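Local coordinates for protein metal-dependent hydrolase (Lactobacillus plantarum, PDB 2F6K) that probably decarboxylates 2-amino-3-carboxymuconate 6-semialdehyde or a related substrate, as a manganese-containing member of the amidohydrolase superfamily, at residues Leu97-Glu102 against Leu130-Pro135; Val121-Asn126 against Ala149-His154. One frame throughout, in Å; residues are numbered along the deposited sequence.

Contact 1 (Leu97-Glu102 against Leu130-Pro135); sequences LPIPYE and LYFGSP
Ile99 and Pro100 meet Leu130 and Phe132 through apolar groups alone, an example of a loop joined by side chains to a short strand and the turn that follows it, with no direct hydrogen bond between them. The methyl CD1 of Ile99 comes to the edge of the Phe132 ring, near its plane and 4.4 Å from CE1. Beside it, CG2 of Ile99 lies 4.5 Å from CD1 of Leu130. With CG of Leu130 turned anti to the backbone N (chi1 -167°), that methyl sits beside Ile99 and Pro100, though its approach to Pro100 is too short in the model to interpret.

The polar link is indirect. Water 1 donates to OE2 of Glu102 and to the carbonyl O of Pro135, at 2.6 Å in both cases. The other oxygen of the carboxylate, OE1, makes a salt bridge with Arg139.

Within 130-135, a type II turn from Tyr131 to Ser134 is closed by Ser134 N to Tyr131 O, with Gly133 at its positive-phi position.

Leu137 and Val136 extend the apolar patch, and Val136 of a second subunit packs on Pro100. The chemistry thus implies joining by burial of hydrocarbon, the one polar link found between the segments being a water on a carboxylate also held by Arg139.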
ATOM      1  N   LEU A  97     -10.057  13.950  19.753  1.00 30.75           N
ATOM      2  CA  LEU A  97      -8.825  14.725  19.728  1.00 29.45           C
ATOM      3  C   LEU A  97      -8.388  15.033  18.300  1.00 31.17           C
ATOM      4  O   LEU A  97      -8.493  14.187  17.410  1.00 29.68           O
ATOM      5  CB  LEU A  97      -7.712  13.964  20.452  1.00 26.70           C
ATOM      6  CG  LEU A  97      -7.974  13.544  21.899  1.00 24.63           C
ATOM      7  CD1 LEU A  97      -6.747  12.829  22.444  1.00 23.32           C
ATOM      8  CD2 LEU A  97      -8.291  14.754  22.747  1.00 23.25           C
ATOM      9  N   PRO A  98      -7.878  16.252  18.071  1.00 30.95           N
ATOM     10  CA  PRO A  98      -7.423  16.678  16.746  1.00 29.84           C
ATOM     11  C   PRO A  98      -6.131  15.994  16.303  1.00 28.97           C
ATOM     12  O   PRO A  98      -5.207  16.641  15.806  1.00 30.31           O
ATOM     13  CB  PRO A  98      -7.272  18.187  16.911  1.00 26.83           C
ATOM     14  CG  PRO A  98      -6.784  18.299  18.314  1.00 27.23           C
ATOM     15  CD  PRO A  98      -7.685  17.325  19.058  1.00 31.56           C
ATOM     16  N   ILE A  99      -6.061  14.684  16.504  1.00 30.08           N
ATOM     17  CA  ILE A  99      -4.901  13.912  16.080  1.00 30.88           C
ATOM     18  C   ILE A  99      -4.882  14.027  14.556  1.00 32.96           C
ATOM     19  O   ILE A  99      -5.946  14.103  13.935  1.00 33.86           O
ATOM     20  CB  ILE A  99      -5.052  12.445  16.511  1.00 29.91           C
ATOM     21  CG1 ILE A  99      -4.845  12.346  18.031  1.00 29.75           C
ATOM     22  CG2 ILE A  99      -4.087  11.555  15.734  1.00 26.22           C
ATOM     23  CD1 ILE A  99      -5.053  10.954  18.607  1.00 30.52           C
ATOM     24  N   PRO A 100      -3.694  13.997  13.923  1.00 33.84           N
ATOM     25  CA  PRO A 100      -2.309  13.867  14.385  1.00 32.32           C
ATOM     26  C   PRO A 100      -1.582  15.138  14.810  1.00 32.14           C
ATOM     27  O   PRO A 100      -0.354  15.170  14.789  1.00 30.17           O
ATOM     28  CB  PRO A 100      -1.628  13.258  13.178  1.00 32.00           C
ATOM     29  CG  PRO A 100      -2.228  14.094  12.073  1.00 31.87           C
ATOM     30  CD  PRO A 100      -3.719  14.089  12.446  1.00 34.70           C
ATOM     31  N   TYR A 101      -2.306  16.183  15.183  1.00 31.56           N
ATOM     32  CA  TYR A 101      -1.644  17.422  15.569  1.00 31.52           C
ATOM     33  C   TYR A 101      -1.373  17.417  17.065  1.00 32.12           C
ATOM     34  O   TYR A 101      -2.188  17.883  17.857  1.00 35.10           O
ATOM     35  CB  TYR A 101      -2.521  18.598  15.152  1.00 32.08           C
ATOM     36  CG  TYR A 101      -2.901  18.523  13.683  1.00 35.70           C
ATOM     37  CD1 TYR A 101      -1.934  18.673  12.683  1.00 34.71           C
ATOM     38  CD2 TYR A 101      -4.211  18.229  13.291  1.00 34.57           C
ATOM     39  CE1 TYR A 101      -2.260  18.528  11.337  1.00 34.57           C
ATOM     40  CE2 TYR A 101      -4.544  18.082  11.948  1.00 30.30           C
ATOM     41  CZ  TYR A 101      -3.565  18.231  10.980  1.00 31.80           C
ATOM     42  OH  TYR A 101      -3.881  18.084   9.651  1.00 32.67           O
ATOM     43  N   GLU A 102      -0.212  16.887  17.439  1.00 30.27           N
ATOM     44  CA  GLU A 102       0.176  16.754  18.840  1.00 30.56           C
ATOM     45  C   GLU A 102      -0.092  17.927  19.775  1.00 30.26           C
ATOM     46  O   GLU A 102      -0.800  17.776  20.765  1.00 27.11           O
ATOM     47  CB  GLU A 102       1.653  16.377  18.953  1.00 30.98           C
ATOM     48  CG  GLU A 102       2.115  16.212  20.393  1.00 34.39           C
ATOM     49  CD  GLU A 102       3.579  15.833  20.508  1.00 38.82           C
ATOM     50  OE1 GLU A 102       4.424  16.557  19.939  1.00 45.83           O
ATOM     51  OE2 GLU A 102       3.884  14.816  21.174  1.00 38.90           O
ATOM     52  N   LEU A 130      -1.504   7.282  11.240  1.00 29.70           N
ATOM     53  CA  LEU A 130      -0.828   7.481  12.516  1.00 30.35           C
ATOM     54  C   LEU A 130      -1.563   6.605  13.530  1.00 28.97           C
ATOM     55  O   LEU A 130      -2.672   6.929  13.955  1.00 27.55           O
ATOM     56  CB  LEU A 130      -0.881   8.952  12.946  1.00 31.85           C
ATOM     57  CG  LEU A 130       0.056   9.318  14.111  1.00 36.47           C
ATOM     58  CD1 LEU A 130       0.086  10.821  14.305  1.00 36.62           C
ATOM     59  CD2 LEU A 130      -0.403   8.633  15.384  1.00 36.44           C
ATOM     60  N   TYR A 131      -0.948   5.485  13.900  1.00 26.95           N
ATOM     61  CA  TYR A 131      -1.560   4.561  14.846  1.00 26.44           C
ATOM     62  C   TYR A 131      -1.351   5.001  16.287  1.00 27.14           C
ATOM     63  O   TYR A 131      -0.282   5.506  16.649  1.00 24.15           O
ATOM     64  CB  TYR A 131      -1.009   3.137  14.644  1.00 27.43           C
ATOM     65  CG  TYR A 131      -1.637   2.423  13.467  1.00 28.68           C
ATOM     66  CD1 TYR A 131      -1.287   2.750  12.156  1.00 28.57           C
ATOM     67  CD2 TYR A 131      -2.676   1.507  13.661  1.00 30.09           C
ATOM     68  CE1 TYR A 131      -1.964   2.197  11.070  1.00 25.80           C
ATOM     69  CE2 TYR A 131      -3.364   0.950  12.582  1.00 28.41           C
ATOM     70  CZ  TYR A 131      -3.008   1.304  11.290  1.00 29.14           C
ATOM     71  OH  TYR A 131      -3.738   0.827  10.223  1.00 26.49           O
ATOM     72  N   PHE A 132      -2.375   4.811  17.114  1.00 26.79           N
ATOM     73  CA  PHE A 132      -2.258   5.216  18.498  1.00 27.30           C
ATOM     74  C   PHE A 132      -1.083   4.464  19.098  1.00 27.19           C
ATOM     75  O   PHE A 132      -0.805   3.331  18.720  1.00 27.78           O
ATOM     76  CB  PHE A 132      -3.537   4.910  19.263  1.00 27.09           C
ATOM     77  CG  PHE A 132      -3.699   5.738  20.501  1.00 31.44           C
ATOM     78  CD1 PHE A 132      -3.831   7.127  20.410  1.00 31.29           C
ATOM     79  CD2 PHE A 132      -3.712   5.142  21.759  1.00 28.38           C
ATOM     80  CE1 PHE A 132      -3.973   7.910  21.562  1.00 32.10           C
ATOM     81  CE2 PHE A 132      -3.853   5.916  22.916  1.00 28.24           C
ATOM     82  CZ  PHE A 132      -3.985   7.301  22.816  1.00 31.07           C
ATOM     83  N   GLY A 133      -0.384   5.103  20.023  1.00 28.06           N
ATOM     84  CA  GLY A 133       0.770   4.472  20.625  1.00 30.45           C
ATOM     85  C   GLY A 133       2.025   5.072  20.022  1.00 33.28           C
ATOM     86  O   GLY A 133       3.103   4.985  20.605  1.00 37.16           O
ATOM     87  N   SER A 134       1.884   5.688  18.851  1.00 32.76           N
ATOM     88  CA  SER A 134       3.011   6.321  18.167  1.00 34.44           C
ATOM     89  C   SER A 134       3.621   7.442  19.005  1.00 33.88           C
ATOM     90  O   SER A 134       2.905   8.277  19.566  1.00 32.21           O
ATOM     91  CB  SER A 134       2.576   6.859  16.803  1.00 36.49           C
ATOM     92  OG  SER A 134       3.659   7.476  16.129  1.00 37.03           O
ATOM     93  N   PRO A 135       4.958   7.477  19.100  1.00 31.98           N
ATOM     94  CA  PRO A 135       5.624   8.523  19.883  1.00 31.98           C
ATOM     95  C   PRO A 135       5.373   9.946  19.370  1.00 32.77           C
ATOM     96  O   PRO A 135       5.791  10.932  19.989  1.00 34.31           O
ATOM     97  CB  PRO A 135       7.099   8.113  19.832  1.00 29.24           C
ATOM     98  CG  PRO A 135       7.196   7.272  18.592  1.00 31.52           C
ATOM     99  CD  PRO A 135       5.928   6.473  18.634  1.00 31.36           C
TER
HETATM  100  O   HOH W   1       6.033  13.539  20.331  1.00 35.05           O

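Contact 2 (Val121-Asn126 against Ala149-His154); sequences VTVPTN and AIVALH. With MN (manganese (II) ion), chain C.
With chi1 at -60°, Val123 sets CG1 anti to its carbonyl carbon, which leaves CG2 between the backbone N and that carbon. This second branch lies against two residues of the neighbouring strand: CD2 of Leu153 at 3.5 Å and CG1 of Val151 at 3.8 Å, each side chain passing the valine at a slant. His154 uses a different rotation, with CG anti to the backbone N (chi1 -162°), which carries its imidazole away from strand 121-124 to the manganese ion, bound through NE2 at 2.1 Å. Val121 and Val151 lie side by side and point the same way, their CG2 methyls 3.7 Å apart.

Backbone bonds set this register. Strands 121-124 and 150-154 run parallel, with their axes at 31°. Ala152 N gives an almost straight bond to Val121 O (2.9 Å), in the carbonyl plane, and Val123 N donates to Ala152 O at 2.8 Å. The bond from His154 N to Val123 O is also 2.8 Å long but more bent. Past the ladder, Thr125 N reaches His154 O from above the carbonyl plane, at 3.0 Å; that oxygen also accepts from ND2 of Asn156, while OG1 of Thr125 bonds to Asp179.

The two faces differ in chemistry. Val121, Val123, Val151 and Leu153 form an apolar layer met by Leu144 of helix 138-145 and by Thr183 and Met187 of helix 171-189. Thr122, Ala152, Pro124 and His154 lie on the other face, and His7, His9, Asp266 and two waters complete the metal's coordination. Adjacent parallel strands backed by helices, with a metal-binding histidine at a strand's C-terminal end, are characteristic of the TIM barrel of the amidohydrolase superfamily.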
ATOM      1  N   VAL A 121     -11.502  10.580  26.913  1.00 27.83           N
ATOM      2  CA  VAL A 121     -11.366  10.797  25.484  1.00 28.01           C
ATOM      3  C   VAL A 121     -11.531   9.517  24.679  1.00 28.60           C
ATOM      4  O   VAL A 121     -11.406   8.405  25.204  1.00 27.44           O
ATOM      5  CB  VAL A 121      -9.983  11.403  25.123  1.00 27.50           C
ATOM      6  CG1 VAL A 121      -9.775  12.711  25.858  1.00 26.40           C
ATOM      7  CG2 VAL A 121      -8.878  10.417  25.455  1.00 25.52           C
ATOM      8  N   THR A 122     -11.838   9.692  23.398  1.00 25.88           N
ATOM      9  CA  THR A 122     -11.967   8.573  22.483  1.00 26.54           C
ATOM     10  C   THR A 122     -10.935   8.845  21.403  1.00 24.95           C
ATOM     11  O   THR A 122     -10.781   9.986  20.973  1.00 23.74           O
ATOM     12  CB  THR A 122     -13.372   8.480  21.842  1.00 27.57           C
ATOM     13  OG1 THR A 122     -13.369   7.433  20.862  1.00 31.87           O
ATOM     14  CG2 THR A 122     -13.754   9.768  21.165  1.00 22.59           C
ATOM     15  N   VAL A 123     -10.216   7.812  20.983  1.00 22.39           N
ATOM     16  CA  VAL A 123      -9.199   7.987  19.957  1.00 23.03           C
ATOM     17  C   VAL A 123      -9.261   6.895  18.890  1.00 24.64           C
ATOM     18  O   VAL A 123      -9.657   5.751  19.158  1.00 25.12           O
ATOM     19  CB  VAL A 123      -7.773   8.013  20.584  1.00 25.00           C
ATOM     20  CG1 VAL A 123      -7.670   9.164  21.572  1.00 23.11           C
ATOM     21  CG2 VAL A 123      -7.464   6.682  21.288  1.00 19.67           C
ATOM     22  N   PRO A 124      -8.870   7.238  17.658  1.00 25.68           N
ATOM     23  CA  PRO A 124      -8.888   6.267  16.566  1.00 25.61           C
ATOM     24  C   PRO A 124      -7.669   5.369  16.648  1.00 27.33           C
ATOM     25  O   PRO A 124      -6.578   5.835  16.985  1.00 27.45           O
ATOM     26  CB  PRO A 124      -8.856   7.155  15.330  1.00 28.77           C
ATOM     27  CG  PRO A 124      -7.959   8.269  15.765  1.00 27.97           C
ATOM     28  CD  PRO A 124      -8.465   8.569  17.171  1.00 28.23           C
ATOM     29  N   THR A 125      -7.849   4.086  16.349  1.00 27.80           N
ATOM     30  CA  THR A 125      -6.733   3.153  16.373  1.00 26.26           C
ATOM     31  C   THR A 125      -5.664   3.745  15.474  1.00 26.35           C
ATOM     32  O   THR A 125      -4.474   3.647  15.763  1.00 29.72           O
ATOM     33  CB  THR A 125      -7.149   1.778  15.851  1.00 28.69           C
ATOM     34  OG1 THR A 125      -7.940   1.940  14.667  1.00 27.57           O
ATOM     35  CG2 THR A 125      -7.960   1.034  16.912  1.00 27.02           C
ATOM     36  N   ASN A 126      -6.098   4.367  14.381  1.00 24.31           N
ATOM     37  CA  ASN A 126      -5.174   5.024  13.456  1.00 26.09           C
ATOM     38  C   ASN A 126      -5.922   6.139  12.749  1.00 24.97           C
ATOM     39  O   ASN A 126      -7.100   5.990  12.407  1.00 27.51           O
ATOM     40  CB  ASN A 126      -4.614   4.041  12.422  1.00 25.94           C
ATOM     41  CG  ASN A 126      -5.365   4.086  11.101  1.00 28.45           C
ATOM     42  OD1 ASN A 126      -5.229   5.032  10.319  1.00 26.23           O
ATOM     43  ND2 ASN A 126      -6.165   3.062  10.847  1.00 28.19           N
ATOM     44  N   ALA A 149      -6.821   9.689  32.948  1.00 32.64           N
ATOM     45  CA  ALA A 149      -7.929   9.688  32.014  1.00 31.75           C
ATOM     46  C   ALA A 149      -8.320   8.337  31.401  1.00 32.85           C
ATOM     47  O   ALA A 149      -7.499   7.414  31.247  1.00 32.28           O
ATOM     48  CB  ALA A 149      -7.631  10.688  30.898  1.00 29.07           C
ATOM     49  N   ILE A 150      -9.600   8.237  31.066  1.00 30.32           N
ATOM     50  CA  ILE A 150     -10.130   7.063  30.404  1.00 28.41           C
ATOM     51  C   ILE A 150      -9.867   7.331  28.913  1.00 28.93           C
ATOM     52  O   ILE A 150     -10.214   8.397  28.396  1.00 28.27           O
ATOM     53  CB  ILE A 150     -11.656   6.945  30.618  1.00 31.72           C
ATOM     54  CG1 ILE A 150     -11.958   6.604  32.083  1.00 29.78           C
ATOM     55  CG2 ILE A 150     -12.238   5.894  29.671  1.00 29.04           C
ATOM     56  CD1 ILE A 150     -13.395   6.821  32.471  1.00 25.71           C
ATOM     57  N   VAL A 151      -9.234   6.384  28.232  1.00 27.93           N
ATOM     58  CA  VAL A 151      -8.959   6.525  26.812  1.00 26.14           C
ATOM     59  C   VAL A 151      -9.587   5.340  26.088  1.00 28.01           C
ATOM     60  O   VAL A 151      -9.156   4.194  26.251  1.00 28.08           O
ATOM     61  CB  VAL A 151      -7.448   6.551  26.539  1.00 27.46           C
ATOM     62  CG1 VAL A 151      -7.191   6.478  25.058  1.00 22.33           C
ATOM     63  CG2 VAL A 151      -6.839   7.826  27.106  1.00 28.79           C
ATOM     64  N   ALA A 152     -10.623   5.612  25.302  1.00 25.77           N
ATOM     65  CA  ALA A 152     -11.302   4.549  24.568  1.00 25.49           C
ATOM     66  C   ALA A 152     -10.874   4.516  23.112  1.00 26.33           C
ATOM     67  O   ALA A 152     -11.088   5.483  22.372  1.00 28.39           O
ATOM     68  CB  ALA A 152     -12.816   4.730  24.655  1.00 20.33           C
ATOM     69  N   LEU A 153     -10.263   3.401  22.713  1.00 25.24           N
ATOM     70  CA  LEU A 153      -9.827   3.218  21.336  1.00 25.41           C
ATOM     71  C   LEU A 153     -11.038   2.870  20.487  1.00 26.70           C
ATOM     72  O   LEU A 153     -11.956   2.185  20.950  1.00 29.31           O
ATOM     73  CB  LEU A 153      -8.838   2.053  21.212  1.00 25.62           C
ATOM     74  CG  LEU A 153      -7.521   2.005  21.982  1.00 25.83           C
ATOM     75  CD1 LEU A 153      -6.692   0.819  21.470  1.00 26.41           C
ATOM     76  CD2 LEU A 153      -6.752   3.298  21.792  1.00 31.58           C
ATOM     77  N   HIS A 154     -11.064   3.363  19.259  1.00 25.89           N
ATOM     78  CA  HIS A 154     -12.144   2.992  18.358  1.00 29.52           C
ATOM     79  C   HIS A 154     -11.500   2.641  17.027  1.00 29.92           C
ATOM     80  O   HIS A 154     -10.749   3.430  16.442  1.00 27.74           O
ATOM     81  CB  HIS A 154     -13.190   4.091  18.177  1.00 31.05           C
ATOM     82  CG  HIS A 154     -14.476   3.577  17.610  1.00 33.07           C
ATOM     83  ND1 HIS A 154     -14.588   3.118  16.314  1.00 33.54           N
ATOM     84  CD2 HIS A 154     -15.687   3.372  18.186  1.00 36.18           C
ATOM     85  CE1 HIS A 154     -15.811   2.653  16.117  1.00 35.80           C
ATOM     86  NE2 HIS A 154     -16.497   2.795  17.238  1.00 36.03           N
TER
HETATM   87 MN    MN C 402     -18.358   1.834  17.395  1.00 26.54          MN
HETATM   88  O   HOH W   2     -17.855   0.064  16.414  1.00 19.83           O
HETATM   89  O   HOH W   3     -19.010   2.607  15.324  1.00 34.63           O

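Overall arrangement
The two contacts illustrate how a barrel wall and its surrounding loops are coupled: their centres are about 10 Å apart and their segments alternate along the chain. Phe132 N of contact 1 probably hydrogen-bonds to Thr125 O of contact 2 at 2.8 Å, and Phe132 CD2 packs 3.6 Å from CD2 of Leu153, the neighbour of metal-binding His154. Asp179 ties them again, Tyr131 OH bonding to its OD1 and Asn126 ND2 to its OD2. The centre of contact 2, which carries one manganese ligand, lies about 5 Å from the centre of the chain, that of contact 1, which adjoins a second subunit, about 15 Å. Phe132 thus connects the outer loop packing with the strand that carries the metal-site histidine.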